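Local coordinates for NigD-like protein (Bacteroides vulgatus ATCC 8482, PDB 3K6O) that is of unknown function but is a NigD-like protein, probably an exported lipoprotein, with an N-terminal OB domain and a C-terminal beta-sandwich domain, at residues 145-148 / 149-153; 44-47 / 48-52; 92-95 / 96-99. All blocks are in the same frame, centred on the assembly; numbering follows the deposited sequence.

Contact 1: residues 145-148 / 149-153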
loop_
_atom_site.group_PDB
_atom_site.type_symbol
_atom_site.label_atom_id
_atom_site.label_comp_id
_atom_site.label_asym_id
_atom_site.label_seq_id
_atom_site.Cartn_x
_atom_site.Cartn_y
_atom_site.Cartn_z
ATOM N N THR A 145 2.933 8.964 -23.224
ATOM C CA THR A 145 2.223 7.903 -23.930
ATOM C C THR A 145 0.849 8.374 -24.377
ATOM O O THR A 145 0.255 9.265 -23.766
ATOM C CB THR A 145 1.997 6.765 -23.010
ATOM O OG1 THR A 145 1.443 7.297 -21.782
ATOM C CG2 THR A 145 3.326 6.051 -22.770
ATOM N N LYS A 146 0.327 7.758 -25.431
ATOM C CA LYS A 146 -0.966 8.192 -25.978
ATOM C C LYS A 146 -2.162 7.490 -25.370
ATOM O O LYS A 146 -3.285 7.801 -25.757
ATOM C CB LYS A 146 -1.013 7.954 -27.501
ATOM N N ASP A 147 -1.952 6.556 -24.440
ATOM C CA ASP A 147 -2.894 5.427 -24.312
ATOM C C ASP A 147 -3.951 5.569 -23.232
ATOM O O ASP A 147 -4.715 4.640 -23.003
ATOM C CB ASP A 147 -2.117 4.109 -24.116
ATOM C CG ASP A 147 -1.340 4.058 -22.797
ATOM O OD1 ASP A 147 -1.427 5.012 -21.987
ATOM O OD2 ASP A 147 -0.648 3.047 -22.563
ATOM N N GLY A 148 -3.976 6.708 -22.545
ATOM C CA GLY A 148 -4.936 6.947 -21.447
ATOM C C GLY A 148 -4.677 6.246 -20.115
ATOM O O GLY A 148 -5.519 6.316 -19.213
ATOM N N TYR A 149 -3.541 5.569 -19.983
ATOM C CA TYR A 149 -3.135 4.923 -18.744
ATOM C C TYR A 149 -2.087 5.779 -18.059
ATOM O O TYR A 149 -1.289 6.412 -18.718
ATOM C CB TYR A 149 -2.516 3.545 -19.000
ATOM C CG TYR A 149 -3.500 2.407 -19.158
ATOM C CD1 TYR A 149 -4.240 2.259 -20.316
ATOM C CD2 TYR A 149 -3.670 1.468 -18.151
ATOM C CE1 TYR A 149 -5.138 1.202 -20.456
ATOM C CE2 TYR A 149 -4.556 0.446 -18.277
ATOM C CZ TYR A 149 -5.297 0.308 -19.416
ATOM O OH TYR A 149 -6.185 -0.729 -19.517
ATOM N N ALA A 150 -2.062 5.730 -16.727
ATOM C CA ALA A 150 -0.973 6.256 -15.945
ATOM C C ALA A 150 0.200 5.295 -16.091
ATOM O O ALA A 150 0.014 4.102 -15.967
ATOM C CB ALA A 150 -1.387 6.340 -14.472
ATOM N N HIS A 151 1.401 5.828 -16.307
ATOM C CA HIS A 151 2.619 5.048 -16.335
ATOM C C HIS A 151 3.606 5.433 -15.207
ATOM O O HIS A 151 4.129 6.557 -15.164
ATOM C CB HIS A 151 3.290 5.214 -17.697
ATOM C CG HIS A 151 2.429 4.794 -18.840
ATOM N ND1 HIS A 151 2.590 3.587 -19.494
ATOM C CD2 HIS A 151 1.386 5.417 -19.447
ATOM C CE1 HIS A 151 1.695 3.498 -20.462
ATOM N NE2 HIS A 151 0.951 4.589 -20.455
ATOM N N LEU A 152 3.830 4.481 -14.304
ATOM C CA LEU A 152 4.694 4.627 -13.120
ATOM C C LEU A 152 5.699 3.479 -13.083
ATOM O O LEU A 152 5.495 2.401 -13.730
ATOM C CB LEU A 152 3.847 4.599 -11.836
ATOM C CG LEU A 152 2.791 5.674 -11.727
ATOM C CD1 LEU A 152 1.865 5.480 -10.492
ATOM C CD2 LEU A 152 3.371 7.091 -11.810
ATOM N N GLU A 153 6.767 3.660 -12.301
ATOM C CA GLU A 153 7.739 2.583 -12.169
ATOM C C GLU A 153 8.092 2.378 -10.733
ATOM O O GLU A 153 8.232 3.330 -9.979
ATOM C CB GLU A 153 9.004 2.859 -13.001
ATOM C CG GLU A 153 8.748 3.363 -14.433
ATOM C CD GLU A 153 10.043 3.513 -15.256
ATOM O OE1 GLU A 153 11.124 3.174 -14.704
ATOM O OE2 GLU A 153 9.963 3.984 -16.424
#
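Asp147 brings its carboxylate up to the NE2 edge of the His151 ring at the turn leading into strand 149-157, and the aspartate is the side chain to follow. From CB, chi1 of 65° sets CG between the backbone N and the carbonyl carbon, which turns the carboxylate back over the turn. CG lies in the plane of the His151 ring, and the two flat groups are only 14° from coplanar. OD1 takes two donors: His151 NE2 at 2.9 Å, almost straight and on the syn side, and Tyr149 N at 3.0 Å, which arrives from above the carboxylate plane. That second bond, reaching two residues ahead, makes an Asx turn. OD2 has a weak bond to His151 NE2 at 3.1 Å and a salt bridge to Lys188. Thr145 adds a second contact: its CG2 lies over one face of the imidazole, a CH-pi contact 3.8 Å from CG2 to the His151 ring centroid. The His-carboxylate pair ties the loop 145-148 to the start of the strand that follows it, within the sandwich domain. Beyond it, Ala150 and Leu152 hydrogen-bond to strand 186-191, Leu152 also packs on strand 133-139, and the Tyr149 ring reaches Ile202 and Ser204 of strand 199-204.

Contact 2: residues 44-47 / 48-52. With SO4 (sulfate ion), chain F; SO4 (sulfate ion), chain G.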
loop_
_atom_site.group_PDB
_atom_site.type_symbol
_atom_site.label_atom_id
_atom_site.label_comp_id
_atom_site.label_asym_id
_atom_site.label_seq_id
_atom_site.Cartn_x
_atom_site.Cartn_y
_atom_site.Cartn_z
ATOM N N VAL A 44 -15.060 -1.092 18.913
ATOM C CA VAL A 44 -15.734 -1.244 20.195
ATOM C C VAL A 44 -14.975 -2.207 21.115
ATOM O O VAL A 44 -15.220 -2.202 22.293
ATOM C CB VAL A 44 -17.221 -1.723 20.061
ATOM C CG1 VAL A 44 -18.045 -0.683 19.318
ATOM C CG2 VAL A 44 -17.311 -3.098 19.325
ATOM N N GLN A 45 -14.087 -3.038 20.567
ATOM C CA GLN A 45 -13.181 -3.857 21.360
ATOM C C GLN A 45 -11.805 -3.816 20.701
ATOM O O GLN A 45 -11.696 -3.741 19.475
ATOM C CB GLN A 45 -13.688 -5.300 21.434
ATOM C CG GLN A 45 -15.043 -5.481 22.198
ATOM C CD GLN A 45 -15.636 -6.862 22.080
ATOM O OE1 GLN A 45 -15.030 -7.759 21.494
ATOM N NE2 GLN A 45 -16.854 -7.047 22.628
ATOM N N HIS A 46 -10.761 -3.872 21.515
ATOM C CA HIS A 46 -9.390 -3.932 21.013
ATOM C C HIS A 46 -8.539 -4.828 21.913
ATOM O O HIS A 46 -8.709 -4.842 23.128
ATOM C CB HIS A 46 -8.793 -2.531 20.933
ATOM C CG HIS A 46 -8.600 -1.898 22.262
ATOM N ND1 HIS A 46 -7.356 -1.612 22.773
ATOM C CD2 HIS A 46 -9.494 -1.557 23.222
ATOM C CE1 HIS A 46 -7.493 -1.088 23.980
ATOM N NE2 HIS A 46 -8.779 -1.067 24.284
ATOM N N ILE A 47 -7.642 -5.597 21.301
ATOM C CA ILE A 47 -6.738 -6.504 22.011
ATOM C C ILE A 47 -5.329 -5.880 22.021
ATOM O O ILE A 47 -4.481 -6.232 22.840
ATOM C CB ILE A 47 -6.698 -7.874 21.289
ATOM C CG1 ILE A 47 -8.093 -8.503 21.257
ATOM C CG2 ILE A 47 -5.655 -8.829 21.897
ATOM C CD1 ILE A 47 -8.741 -8.692 22.615
ATOM N N VAL A 48 -5.095 -4.954 21.083
ATOM C CA VAL A 48 -3.861 -4.195 21.017
ATOM C C VAL A 48 -4.197 -2.707 21.056
ATOM O O VAL A 48 -5.344 -2.326 20.783
ATOM C CB VAL A 48 -3.068 -4.528 19.740
ATOM C CG1 VAL A 48 -2.642 -5.991 19.762
ATOM C CG2 VAL A 48 -3.907 -4.188 18.487
ATOM N N PRO A 49 -3.219 -1.865 21.436
ATOM C CA PRO A 49 -3.451 -0.427 21.547
ATOM C C PRO A 49 -3.853 0.198 20.226
ATOM O O PRO A 49 -3.312 -0.155 19.183
ATOM C CB PRO A 49 -2.088 0.133 21.977
ATOM C CG PRO A 49 -1.431 -1.017 22.719
ATOM C CD PRO A 49 -1.925 -2.271 22.017
ATOM N N TYR A 50 -4.786 1.142 20.269
ATOM C CA TYR A 50 -5.165 1.858 19.061
ATOM C C TYR A 50 -5.479 3.336 19.269
ATOM O O TYR A 50 -5.543 4.070 18.309
ATOM C CB TYR A 50 -6.363 1.145 18.392
ATOM C CG TYR A 50 -7.672 1.545 18.997
ATOM C CD1 TYR A 50 -8.035 1.076 20.256
ATOM C CD2 TYR A 50 -8.524 2.437 18.346
ATOM C CE1 TYR A 50 -9.235 1.456 20.844
ATOM C CE2 TYR A 50 -9.730 2.824 18.930
ATOM C CZ TYR A 50 -10.077 2.320 20.175
ATOM O OH TYR A 50 -11.228 2.702 20.789
ATOM N N ARG A 51 -5.684 3.781 20.496
ATOM C CA ARG A 51 -6.218 5.133 20.733
ATOM C C ARG A 51 -5.330 6.256 20.246
ATOM O O ARG A 51 -5.819 7.338 19.965
ATOM C CB ARG A 51 -6.502 5.356 22.221
ATOM C CG ARG A 51 -7.699 4.589 22.676
ATOM C CD ARG A 51 -8.112 5.022 24.078
ATOM N NE ARG A 51 -9.193 4.186 24.557
ATOM C CZ ARG A 51 -9.045 3.145 25.370
ATOM N NH1 ARG A 51 -7.842 2.780 25.810
ATOM N NH2 ARG A 51 -10.122 2.465 25.755
ATOM N N ASP A 52 -4.043 5.958 20.131
ATOM C CA ASP A 52 -3.111 7.014 19.713
ATOM C C ASP A 52 -2.773 6.991 18.220
ATOM O O ASP A 52 -1.901 7.752 17.761
ATOM C CB ASP A 52 -1.857 7.004 20.594
ATOM C CG ASP A 52 -2.203 6.971 22.062
ATOM O OD1 ASP A 52 -3.001 7.827 22.504
ATOM O OD2 ASP A 52 -1.718 6.062 22.767
HETATM S S SO4 F . -4.749 2.523 24.122
HETATM O O1 SO4 F . -5.480 3.460 24.998
HETATM O O2 SO4 F . -3.536 3.227 23.692
HETATM O O3 SO4 F . -4.385 1.258 24.789
HETATM O O4 SO4 F . -5.623 2.107 23.009
HETATM S S SO4 G . -9.609 -0.385 27.514
HETATM O O1 SO4 G . -10.895 -0.083 26.874
HETATM O O2 SO4 G . -8.502 0.010 26.657
HETATM O O3 SO4 G . -9.488 0.399 28.746
HETATM O O4 SO4 G . -9.535 -1.834 27.734
#
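The backbone bends at Ile47 (phi -105°, psi -21°) after the short strand 45-46, bringing His46 beside Tyr50, and the amides of Tyr50 and Arg51 both face one sulfate oxygen. Within the turn, His46 ND1 donates to Val48 O at 2.9 Å; the oxygen lies in the imidazole plane, while the nitrogen stands above the carbonyl plane. At the far side of the ring, His46 NE2 donates to O2 of the chain G sulfate at 2.6 Å, so both ring nitrogens are engaged and the ring's rotation is fixed. Tyr50 CD1 and CE1 come over one face of the imidazole, CD1 3.6 Å from His46 CG, with the ring planes inclined at 59°. Arg51, extended from CG to NE, bridges the two anions along its guanidinium edge: NH1 reaches O1 of the chain F sulfate at 2.6 Å and also O2 of the chain G sulfate, the oxygen held by His46, and NH2 reaches O1 of the chain G sulfate at 2.9 Å. Tyr50 N and Arg51 N share O4 of the chain F sulfate, each at 3.0 Å. With an alanine at His46, Val48 O would probably lose its imidazole donor and the chain G sulfate would be left mainly to Arg51. Two donating ring nitrogens are consistent with a protonated histidine. The sulfates probably come from the crystallisation liquor, yet they mark this OB-domain turn as able to hold anions.

Contact 3: residues 92-95 / 96-99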
loop_
_atom_site.group_PDB
_atom_site.type_symbol
_atom_site.label_atom_id
_atom_site.label_comp_id
_atom_site.label_asym_id
_atom_site.label_seq_id
_atom_site.Cartn_x
_atom_site.Cartn_y
_atom_site.Cartn_z
ATOM N N GLY A 92 9.491 12.108 -8.555
ATOM C CA GLY A 92 9.943 12.282 -9.935
ATOM C C GLY A 92 11.283 11.614 -10.136
ATOM O O GLY A 92 12.171 11.744 -9.296
ATOM N N LEU A 93 11.403 10.832 -11.204
ATOM C CA LEU A 93 12.661 10.235 -11.604
ATOM C C LEU A 93 13.220 11.058 -12.765
ATOM O O LEU A 93 12.576 11.186 -13.803
ATOM C CB LEU A 93 12.415 8.778 -12.038
ATOM C CG LEU A 93 13.539 8.107 -12.797
ATOM C CD1 LEU A 93 14.820 8.071 -11.931
ATOM C CD2 LEU A 93 13.153 6.676 -13.334
ATOM N N ASN A 94 14.412 11.614 -12.600
ATOM C CA ASN A 94 15.022 12.469 -13.607
ATOM C C ASN A 94 16.499 12.084 -13.756
ATOM O O ASN A 94 16.971 11.273 -13.017
ATOM C CB ASN A 94 14.798 13.928 -13.215
ATOM C CG ASN A 94 15.407 14.272 -11.883
ATOM O OD1 ASN A 94 16.617 14.127 -11.687
ATOM N ND2 ASN A 94 14.603 14.766 -10.971
ATOM N N PRO A 95 17.222 12.634 -14.748
ATOM C CA PRO A 95 18.625 12.232 -14.925
ATOM C C PRO A 95 19.519 12.451 -13.709
ATOM O O PRO A 95 20.475 11.700 -13.513
ATOM C CB PRO A 95 19.091 13.137 -16.068
ATOM C CG PRO A 95 17.886 13.333 -16.871
ATOM C CD PRO A 95 16.764 13.469 -15.872
ATOM N N ASP A 96 19.237 13.458 -12.892
ATOM C CA ASP A 96 20.092 13.744 -11.721
ATOM C C ASP A 96 19.957 12.757 -10.554
ATOM O O ASP A 96 20.973 12.368 -9.976
ATOM C CB ASP A 96 19.878 15.164 -11.210
ATOM C CG ASP A 96 20.189 16.177 -12.268
ATOM O OD1 ASP A 96 21.335 16.196 -12.776
ATOM O OD2 ASP A 96 19.240 16.888 -12.648
ATOM N N ASN A 97 18.738 12.356 -10.219
ATOM C CA ASN A 97 18.501 11.407 -9.130
ATOM C C ASN A 97 18.395 9.937 -9.600
ATOM O O ASN A 97 18.237 9.026 -8.776
ATOM C CB ASN A 97 17.251 11.792 -8.297
ATOM C CG ASN A 97 15.969 11.679 -9.103
ATOM O OD1 ASN A 97 15.988 11.152 -10.222
ATOM N ND2 ASN A 97 14.853 12.126 -8.537
HETATM N N MSE A 98 18.523 9.687 -10.897
HETATM C CA MSE A 98 18.379 8.303 -11.400
HETATM C C MSE A 98 19.315 7.335 -10.657
HETATM O O MSE A 98 18.923 6.258 -10.238
HETATM C CB MSE A 98 18.699 8.308 -12.904
HETATM C CG MSE A 98 18.819 7.014 -13.545
HETATM SE SE MSE A 98 19.195 7.251 -15.488
HETATM C CE MSE A 98 20.984 8.058 -15.351
ATOM N N ASP A 99 20.571 7.725 -10.508
ATOM C CA ASP A 99 21.540 6.811 -9.953
ATOM C C ASP A 99 21.201 6.454 -8.508
ATOM O O ASP A 99 21.322 5.283 -8.101
ATOM C CB ASP A 99 22.954 7.373 -10.053
ATOM C CG ASP A 99 24.003 6.340 -9.712
ATOM O OD1 ASP A 99 24.196 5.402 -10.516
ATOM O OD2 ASP A 99 24.634 6.462 -8.647
HETATM O O HOH W 1 22.254 9.907 -12.279
#
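Asn94 and Asn97 exchange bonds where strand 75-93 gives way to the turn before helix 98-101, and this pair is the tight half of the contact. Asn97 OD1 accepts from Asn94 N at 2.9 Å in a nearly straight bond (175°), while Asn94 OD1 accepts from Asn97 N at 3.1 Å; the same Asn94 OD1 also takes a weak bond from Asp96 N. This is a reciprocal side-chain-to-backbone exchange, resembling that of a capping box, just ahead of the helix. Both asparagines carry CG between the backbone N and the carbonyl carbon (chi1 60° for Asn94), which folds each amide back over the turn. The amide planes lie 5° apart and stack, with Asn94 CG 3.8 Å from Asn97 CG. Asn97 spends its other end on the strand: ND2 donates to Gly92 O at 2.8 Å, with the oxygen close to the amide plane. Asn97 thus holds two backbone points, Gly92 O in the strand and Asn94 N just beyond it. Close by, Leu93 CD1 packs 3.6 Å from Met98 CA.

The outer side is looser. The bond from Met98 N to Asn94 O is weak, and a water links Pro95 O, to which it donates at 2.8 Å, with Asp99 N, from which it accepts. The Asp96 side chain and Pro95 are exposed on this side. Met98 was modelled as selenomethionine; together with Pro95 and Leu93 it touches Met141. Leu93 ties the turn to the sandwich, bonding through its backbone to Val138 and Glu140 and packing on Val137 and Asn139 of strand 133-139.

Overall arrangement
Along the chain from the N terminus the order is contact 2, contact 3, contact 1, each a short local closure finished before the next begins, so none nests in or crosses another. Contact 2 closes the bend that leaves strand 45-46 in the OB domain, at the start of the loop toward strand 58-66. The long strand 75-93, a neighbour of strand 45-46, carries the chain into the sandwich domain and ends at contact 3, whose centre is about 42 Å from that of contact 2. Contact 1 then closes the loop between strands 133-139 and 149-157. Contacts 1 and 3, centres about 19 Å apart, just touch where Glu153 OE1 lies 4.3 Å from Leu93 CD2; both lie across the chain's centre from contact 2.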